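PDB 6GUP: fusarinine C esterase sidJ from Aspergillus fumigatus, which hydrolyses the ester bonds of the siderophore fusarinine C to give three fusarinine units and release iron, but does not act on triacetylfusarinine C. Local coordinates for residues Gly11-Ile15 with Phe26-Thr30; Asp57-Leu62 with Val342-Leu346; Trp67-Thr71 with Ile100-Lys104. One frame throughout, in Å; residues are numbered along the deposited sequence.

Contact 1: Gly11-Ile15 with Phe26-Thr30; sequences GLPGI and FEYTT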
loop_
_atom_site.group_PDB
_atom_site.type_symbol
_atom_site.label_atom_id
_atom_site.label_comp_id
_atom_site.label_asym_id
_atom_site.label_seq_id
_atom_site.Cartn_x
_atom_site.Cartn_y
_atom_site.Cartn_z
ATOM N N GLY A 11 -2.904 3.958 18.424
ATOM C CA GLY A 11 -2.059 3.291 17.427
ATOM C C GLY A 11 -1.107 2.280 18.042
ATOM O O GLY A 11 -1.156 2.028 19.249
ATOM N N LEU A 12 -0.247 1.696 17.210
ATOM C CA LEU A 12 0.763 0.738 17.673
ATOM C C LEU A 12 2.178 1.254 17.383
ATOM O O LEU A 12 2.504 1.515 16.222
ATOM C CB LEU A 12 0.536 -0.640 17.041
ATOM C CG LEU A 12 -0.622 -1.446 17.652
ATOM C CD1 LEU A 12 -0.890 -2.705 16.845
ATOM C CD2 LEU A 12 -0.365 -1.816 19.109
ATOM N N PRO A 13 3.016 1.420 18.436
ATOM C CA PRO A 13 4.382 1.915 18.220
ATOM C C PRO A 13 5.274 0.945 17.452
ATOM O O PRO A 13 5.087 -0.271 17.534
ATOM C CB PRO A 13 4.928 2.106 19.644
ATOM C CG PRO A 13 3.731 2.170 20.520
ATOM C CD PRO A 13 2.729 1.268 19.876
ATOM N N GLY A 14 6.242 1.490 16.723
ATOM C CA GLY A 14 7.158 0.669 15.948
ATOM C C GLY A 14 8.159 1.439 15.116
ATOM O O GLY A 14 8.375 2.629 15.338
ATOM N N ILE A 15 8.766 0.736 14.160
ATOM C CA ILE A 15 9.782 1.292 13.263
ATOM C C ILE A 15 9.385 0.992 11.820
ATOM O O ILE A 15 9.162 -0.170 11.468
ATOM C CB ILE A 15 11.179 0.686 13.543
ATOM C CG1 ILE A 15 11.560 0.876 15.020
ATOM C CG2 ILE A 15 12.236 1.309 12.631
ATOM C CD1 ILE A 15 12.907 0.304 15.413
ATOM N N PHE A 26 7.067 -2.685 8.381
ATOM C CA PHE A 26 6.827 -2.067 9.687
ATOM C C PHE A 26 7.116 -3.062 10.808
ATOM O O PHE A 26 6.480 -4.113 10.886
ATOM C CB PHE A 26 5.383 -1.567 9.792
ATOM C CG PHE A 26 5.013 -1.070 11.163
ATOM C CD1 PHE A 26 5.514 0.139 11.640
ATOM C CD2 PHE A 26 4.172 -1.813 11.985
ATOM C CE1 PHE A 26 5.176 0.594 12.908
ATOM C CE2 PHE A 26 3.832 -1.361 13.252
ATOM C CZ PHE A 26 4.334 -0.156 13.714
ATOM N N GLU A 27 8.062 -2.705 11.675
ATOM C CA GLU A 27 8.441 -3.523 12.827
ATOM C C GLU A 27 7.673 -3.046 14.052
ATOM O O GLU A 27 7.755 -1.874 14.404
ATOM C CB GLU A 27 9.942 -3.392 13.089
ATOM C CG GLU A 27 10.477 -4.285 14.205
ATOM C CD GLU A 27 11.962 -4.102 14.467
ATOM O OE1 GLU A 27 12.558 -3.112 13.986
ATOM O OE2 GLU A 27 12.541 -4.957 15.168
ATOM N N TYR A 28 6.961 -3.956 14.714
ATOM C CA TYR A 28 6.214 -3.630 15.931
ATOM C C TYR A 28 7.188 -3.697 17.093
ATOM O O TYR A 28 7.804 -4.739 17.320
ATOM C CB TYR A 28 5.073 -4.623 16.177
ATOM C CG TYR A 28 3.938 -4.547 15.179
ATOM C CD1 TYR A 28 4.107 -4.981 13.864
ATOM C CD2 TYR A 28 2.683 -4.064 15.552
ATOM C CE1 TYR A 28 3.070 -4.923 12.949
ATOM C CE2 TYR A 28 1.638 -4.003 14.638
ATOM C CZ TYR A 28 1.838 -4.431 13.339
ATOM O OH TYR A 28 0.804 -4.370 12.433
ATOM N N THR A 29 7.334 -2.594 17.822
ATOM C CA THR A 29 8.230 -2.558 18.977
ATOM C C THR A 29 7.912 -1.387 19.899
ATOM O O THR A 29 7.685 -0.263 19.439
ATOM C CB THR A 29 9.724 -2.530 18.560
ATOM O OG1 THR A 29 10.554 -2.462 19.728
ATOM C CG2 THR A 29 10.043 -1.351 17.639
ATOM N N THR A 30 7.884 -1.676 21.197
ATOM C CA THR A 30 7.673 -0.671 22.232
ATOM C C THR A 30 8.879 -0.483 23.159
ATOM O O THR A 30 8.856 0.434 23.985
ATOM C CB THR A 30 6.455 -1.033 23.112
ATOM O OG1 THR A 30 6.698 -2.269 23.796
ATOM C CG2 THR A 30 5.195 -1.164 22.269
#

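Contact 2: Asp57-Leu62 with Val342-Leu346; sequences DLAHAL and VNKVL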
loop_
_atom_site.group_PDB
_atom_site.type_symbol
_atom_site.label_atom_id
_atom_site.label_comp_id
_atom_site.label_asym_id
_atom_site.label_seq_id
_atom_site.Cartn_x
_atom_site.Cartn_y
_atom_site.Cartn_z
ATOM N N ASP A 57 -2.886 -8.211 19.167
ATOM C CA ASP A 57 -2.736 -9.176 20.265
ATOM C C ASP A 57 -1.435 -9.973 20.163
ATOM O O ASP A 57 -0.812 -10.271 21.184
ATOM C CB ASP A 57 -3.933 -10.143 20.315
ATOM C CG ASP A 57 -5.245 -9.454 20.694
ATOM O OD1 ASP A 57 -5.230 -8.270 21.096
ATOM O OD2 ASP A 57 -6.303 -10.108 20.588
ATOM N N LEU A 58 -1.035 -10.315 18.937
ATOM C CA LEU A 58 0.235 -11.007 18.691
ATOM C C LEU A 58 1.432 -10.129 19.060
ATOM O O LEU A 58 2.348 -10.587 19.739
ATOM C CB LEU A 58 0.334 -11.457 17.225
ATOM C CG LEU A 58 1.600 -12.195 16.766
ATOM C CD1 LEU A 58 1.899 -13.416 17.628
ATOM C CD2 LEU A 58 1.466 -12.600 15.308
ATOM N N ALA A 59 1.411 -8.872 18.616
ATOM C CA ALA A 59 2.456 -7.898 18.965
ATOM C C ALA A 59 2.557 -7.674 20.477
ATOM O O ALA A 59 3.662 -7.594 21.020
ATOM C CB ALA A 59 2.211 -6.575 18.253
ATOM N N HIS A 60 1.406 -7.578 21.142
ATOM C CA HIS A 60 1.341 -7.463 22.605
ATOM C C HIS A 60 1.939 -8.689 23.311
ATOM O O HIS A 60 2.645 -8.545 24.312
ATOM C CB HIS A 60 -0.110 -7.243 23.061
ATOM C CG HIS A 60 -0.266 -7.073 24.541
ATOM N ND1 HIS A 60 0.427 -6.124 25.259
ATOM C CD2 HIS A 60 -1.046 -7.725 25.435
ATOM C CE1 HIS A 60 0.088 -6.203 26.534
ATOM N NE2 HIS A 60 -0.805 -7.167 26.668
ATOM N N ALA A 61 1.653 -9.879 22.783
ATOM C CA ALA A 61 2.176 -11.136 23.339
ATOM C C ALA A 61 3.680 -11.334 23.105
ATOM O O ALA A 61 4.351 -11.967 23.924
ATOM C CB ALA A 61 1.401 -12.322 22.782
ATOM N N LEU A 62 4.200 -10.806 21.993
ATOM C CA LEU A 62 5.634 -10.900 21.671
ATOM C C LEU A 62 6.524 -9.842 22.360
ATOM O O LEU A 62 7.744 -9.870 22.182
ATOM C CB LEU A 62 5.847 -10.839 20.148
ATOM C CG LEU A 62 5.236 -11.958 19.295
ATOM C CD1 LEU A 62 5.370 -11.620 17.817
ATOM C CD2 LEU A 62 5.863 -13.312 19.590
ATOM N N VAL A 342 -2.909 -17.021 19.131
ATOM C CA VAL A 342 -1.691 -16.310 19.529
ATOM C C VAL A 342 -0.803 -17.203 20.402
ATOM O O VAL A 342 0.415 -17.230 20.219
ATOM C CB VAL A 342 -2.011 -14.977 20.255
ATOM C CG1 VAL A 342 -0.755 -14.350 20.853
ATOM C CG2 VAL A 342 -2.662 -13.989 19.296
ATOM N N ASN A 343 -1.416 -17.932 21.335
ATOM C CA ASN A 343 -0.683 -18.880 22.185
ATOM C C ASN A 343 -0.027 -20.016 21.392
ATOM O O ASN A 343 1.069 -20.452 21.745
ATOM C CB ASN A 343 -1.585 -19.453 23.293
ATOM C CG ASN A 343 -1.761 -18.495 24.462
ATOM O OD1 ASN A 343 -0.795 -17.915 24.958
ATOM N ND2 ASN A 343 -3.000 -18.339 24.918
ATOM N N LYS A 344 -0.687 -20.487 20.330
ATOM C CA LYS A 344 -0.094 -21.503 19.448
ATOM C C LYS A 344 1.125 -20.964 18.695
ATOM O O LYS A 344 2.093 -21.697 18.485
ATOM C CB LYS A 344 -1.112 -22.047 18.434
ATOM C CG LYS A 344 -2.316 -22.802 18.996
ATOM C CD LYS A 344 -1.974 -23.858 20.044
ATOM C CE LYS A 344 -2.169 -23.340 21.463
ATOM N NZ LYS A 344 -1.860 -24.370 22.491
ATOM N N VAL A 345 1.070 -19.694 18.286
ATOM C CA VAL A 345 2.204 -19.045 17.614
ATOM C C VAL A 345 3.393 -18.908 18.569
ATOM O O VAL A 345 4.517 -19.244 18.202
ATOM C CB VAL A 345 1.817 -17.668 17.015
ATOM C CG1 VAL A 345 3.046 -16.908 16.522
ATOM C CG2 VAL A 345 0.828 -17.853 15.872
ATOM N N LEU A 346 3.143 -18.415 19.782
ATOM C CA LEU A 346 4.199 -18.295 20.806
ATOM C C LEU A 346 4.822 -19.645 21.181
ATOM O O LEU A 346 6.034 -19.727 21.393
ATOM C CB LEU A 346 3.688 -17.578 22.068
ATOM C CG LEU A 346 3.875 -16.056 22.084
ATOM C CD1 LEU A 346 3.041 -15.362 21.017
ATOM C CD2 LEU A 346 3.541 -15.500 23.460
#

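Contact 3: Trp67-Thr71 with Ile100-Lys104; sequences WSLFT and IKEYK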
loop_
_atom_site.group_PDB
_atom_site.type_symbol
_atom_site.label_atom_id
_atom_site.label_comp_id
_atom_site.label_asym_id
_atom_site.label_seq_id
_atom_site.Cartn_x
_atom_site.Cartn_y
_atom_site.Cartn_z
ATOM N N TRP A 67 11.458 -12.224 20.028
ATOM C CA TRP A 67 10.950 -12.067 18.662
ATOM C C TRP A 67 10.323 -10.690 18.480
ATOM O O TRP A 67 9.583 -10.229 19.354
ATOM C CB TRP A 67 9.882 -13.121 18.372
ATOM C CG TRP A 67 10.386 -14.519 18.423
ATOM C CD1 TRP A 67 10.526 -15.302 19.531
ATOM C CD2 TRP A 67 10.814 -15.313 17.312
ATOM N NE1 TRP A 67 11.020 -16.534 19.182
ATOM C CE2 TRP A 67 11.208 -16.569 17.825
ATOM C CE3 TRP A 67 10.906 -15.085 15.932
ATOM C CZ2 TRP A 67 11.685 -17.598 17.004
ATOM C CZ3 TRP A 67 11.384 -16.110 15.115
ATOM C CH2 TRP A 67 11.768 -17.350 15.657
ATOM N N SER A 68 10.621 -10.038 17.355
ATOM C CA SER A 68 9.910 -8.826 16.939
ATOM C C SER A 68 9.096 -9.127 15.680
ATOM O O SER A 68 9.552 -9.852 14.792
ATOM C CB SER A 68 10.879 -7.663 16.702
ATOM O OG SER A 68 11.625 -7.833 15.512
ATOM N N LEU A 69 7.893 -8.562 15.620
ATOM C CA LEU A 69 6.953 -8.803 14.527
ATOM C C LEU A 69 7.162 -7.779 13.414
ATOM O O LEU A 69 7.270 -6.584 13.687
ATOM C CB LEU A 69 5.516 -8.710 15.055
ATOM C CG LEU A 69 4.349 -8.879 14.077
ATOM C CD1 LEU A 69 4.330 -10.271 13.470
ATOM C CD2 LEU A 69 3.038 -8.593 14.789
ATOM N N PHE A 70 7.216 -8.259 12.170
ATOM C CA PHE A 70 7.245 -7.408 10.978
ATOM C C PHE A 70 6.023 -7.670 10.108
ATOM O O PHE A 70 5.563 -8.808 10.002
ATOM C CB PHE A 70 8.481 -7.697 10.127
ATOM C CG PHE A 70 9.772 -7.230 10.729
ATOM C CD1 PHE A 70 10.405 -7.985 11.709
ATOM C CD2 PHE A 70 10.378 -6.056 10.294
ATOM C CE1 PHE A 70 11.607 -7.568 12.259
ATOM C CE2 PHE A 70 11.583 -5.635 10.837
ATOM C CZ PHE A 70 12.197 -6.390 11.824
ATOM N N THR A 71 5.512 -6.609 9.490
ATOM C CA THR A 71 4.562 -6.701 8.379
ATOM C C THR A 71 5.165 -5.913 7.223
ATOM O O THR A 71 6.082 -5.122 7.442
ATOM C CB THR A 71 3.188 -6.117 8.751
ATOM O OG1 THR A 71 3.338 -4.758 9.183
ATOM C CG2 THR A 71 2.544 -6.930 9.862
ATOM N N ILE A 100 15.931 -7.637 6.785
ATOM C CA ILE A 100 15.700 -7.948 8.204
ATOM C C ILE A 100 16.903 -8.666 8.815
ATOM O O ILE A 100 17.294 -8.374 9.948
ATOM C CB ILE A 100 14.413 -8.793 8.410
ATOM C CG1 ILE A 100 13.172 -7.931 8.150
ATOM C CG2 ILE A 100 14.339 -9.365 9.828
ATOM C CD1 ILE A 100 11.881 -8.711 8.008
ATOM N N LYS A 101 17.481 -9.595 8.056
ATOM C CA LYS A 101 18.632 -10.373 8.511
ATOM C C LYS A 101 19.868 -9.500 8.739
ATOM O O LYS A 101 20.541 -9.647 9.763
ATOM C CB LYS A 101 18.941 -11.496 7.518
ATOM C CG LYS A 101 19.892 -12.567 8.041
ATOM C CD LYS A 101 19.527 -13.944 7.499
ATOM C CE LYS A 101 20.727 -14.857 7.320
ATOM N NZ LYS A 101 20.349 -16.097 6.583
ATOM N N GLU A 102 20.160 -8.598 7.801
ATOM C CA GLU A 102 21.269 -7.642 7.970
ATOM C C GLU A 102 20.957 -6.609 9.057
ATOM O O GLU A 102 21.840 -6.255 9.840
ATOM C CB GLU A 102 21.635 -6.949 6.641
ATOM C CG GLU A 102 22.562 -5.728 6.733
ATOM C CD GLU A 102 23.993 -6.049 7.154
ATOM O OE1 GLU A 102 24.922 -5.462 6.558
ATOM O OE2 GLU A 102 24.207 -6.867 8.073
ATOM N N TYR A 103 19.714 -6.126 9.087
ATOM C CA TYR A 103 19.265 -5.167 10.106
ATOM C C TYR A 103 19.429 -5.708 11.526
ATOM O O TYR A 103 19.964 -5.017 12.395
ATOM C CB TYR A 103 17.800 -4.767 9.870
ATOM C CG TYR A 103 17.128 -4.120 11.064
ATOM C CD1 TYR A 103 17.533 -2.868 11.525
ATOM C CD2 TYR A 103 16.084 -4.763 11.735
ATOM C CE1 TYR A 103 16.921 -2.275 12.621
ATOM C CE2 TYR A 103 15.464 -4.176 12.829
ATOM C CZ TYR A 103 15.886 -2.934 13.271
ATOM O OH TYR A 103 15.270 -2.345 14.351
ATOM N N LYS A 104 18.959 -6.934 11.748
ATOM C CA LYS A 104 19.046 -7.569 13.068
ATOM C C LYS A 104 20.476 -7.914 13.481
ATOM O O LYS A 104 20.790 -7.903 14.674
ATOM C CB LYS A 104 18.151 -8.816 13.145
ATOM C CG LYS A 104 16.658 -8.517 13.213
ATOM C CD LYS A 104 16.295 -7.724 14.462
ATOM C CE LYS A 104 14.797 -7.516 14.608
ATOM N NZ LYS A 104 14.092 -8.710 15.147
#

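Contact 1: Gly11-Ile15 with Phe26-Thr30
Ile15 and Glu27 form an antiparallel hydrogen-bonded pair, and Gly14 and Tyr28 the adjoining non-hydrogen-bonded pair, in a beta hairpin whose short strand segments meet at 123°. The hairpin joins strands 12-18 and 24-28 at one margin of the alpha/beta-hydrolase sheet within the subunit. Ile15 N donates to Glu27 O, and Glu27 N returns a bond to Ile15 O, each 2.8 Å long. A longer bond joins Thr29 N to Pro13 O at 3.2 Å. Residues Leu12 to Ile15 also pair antiparallel with a strand of the second subunit, so the sheet runs on through the dimer.

Gly14 has no side chain, and its CA sits 3.0 Å from Glu27 O. The Phe26 ring also packs against Gly14: its CG lies opposite the backbone N (chi1 173°), which swings the ring back across the hairpin until CE1 is 3.6 Å from Gly14 CA. The ring's CZ edge faces Leu12 O. Glu27 runs alongside Ile15, and its carboxylate bonds to His17 and Ser68. On the Tyr28 ring, Leu12 CD1 meets the edge in plane, 3.6 Å from CE2.

Contact 2: Asp57-Leu62 with Val342-Leu346
Leu346 reaches from helix 335-353 to Ala61 of helix 55-61 and to Leu62. Its CB points at the other helix but stays behind the contact. CG comes next and approaches Leu62 CD2 at 4.2 Å. The two methyls then do most of the touching. CD1 lies 3.8 Å from Leu62 CD2 and also meets Ala61 CB and Leu58 CD1. CD2 turns to the backbone and rests 3.7 Å from Ala61 O. The first torsion of Leu346, -91°, is away from the usual staggered value and sets the fork so that both methyls bear on Ala61.

One helical turn earlier, Val342 also points at helix 55-61. Its CG1 presses on Ala61 CB at 3.5 Å, and CG2 lies near Leu58 N and Asp57 CB. The small Ala61 is thus touched by both Val342 and Leu346. Leu58 adds a further apolar contact. Its CG is placed opposite the backbone N (chi1 180°), and its CD1 meets Val345 CG1 at 3.8 Å, the two side chains being nearly perpendicular. Leu58 and Leu346 run antiparallel alongside one another.

The side chains meet through carbon atoms, and some also rest on the backbone. A charged pair lies just beyond: Asp57 OD2 makes a salt bridge with Arg338, one turn back on helix 335-353. The short axes approach to 10.2 Å and are inclined by 43°. Leu58 and Leu62 also touch Leu69 of strand 67-72, while Ala61 turns to helix 335-353. Such a pair, the helix after the early parallel strand beside the C-terminal helix, is characteristic of one face of the alpha/beta-hydrolase fold.

Contact 3: Trp67-Thr71 with Ile100-Lys104
Ser68 and Lys104 make the polar link between strand 67-72 and helix 86-108, on the alpha/beta-hydrolase sheet face opposite helix 55-61. Lys104 NZ donates to Ser68 OG over a short 2.6 Å. The lysine chain bends at chi2 and again at chi4 to bring the ammonium group to the hydroxyl. NZ also bonds to Lys35 O and Ser38 OG, and Ser68 OG has a second partner in Glu27 OE2. The buried ammonium group therefore has three oxygens around it.

The apolar contacts gather round the Phe70 ring. Ile100 comes from the helix and lays CD1 over one face, 3.9 Å from the ring centroid and 17° off the normal, a CH-pi contact. Its CG1 lies over the same ring, 3.9 Å from Phe70 CE2. At the edge, in plane, Lys104 CE sits 4.0 Å from Phe70 CE1. Tyr103 CE2 is a further edge neighbour, 4.1 Å from Phe70 CZ. The OH of Tyr103 is bonded to Lys107.

Lys104 thus serves both parts: its methylene packs on the phenyl edge and its ammonium group is held by oxygens. Glu27 OE2 lies close too, so the charge is probably partly offset in a small buried polar network.

How the contacts relate
Contacts 1 and 3 share neighbouring strands, with centres about 12 Å apart. Phe26 N lies 2.8 Å from Thr71 O and Tyr28 N 2.8 Å from Leu69 O, so the hairpin is hydrogen-bonded to strand 67-72. Contacts 2 and 3 use the two faces of that strand: Phe70 looks to helix 86-108, whereas Leu69 CD1 meets Leu58 CD2 at 4.1 Å. Their centres are about 16 Å apart. Contact 1 reaches contact 2 where Tyr28 CD2 touches Ala59 CB at 3.7 Å. Contact 3 is nested in the long loop closed by contact 2. None of the three includes the probable triad of Ser123, His327 and Asp286.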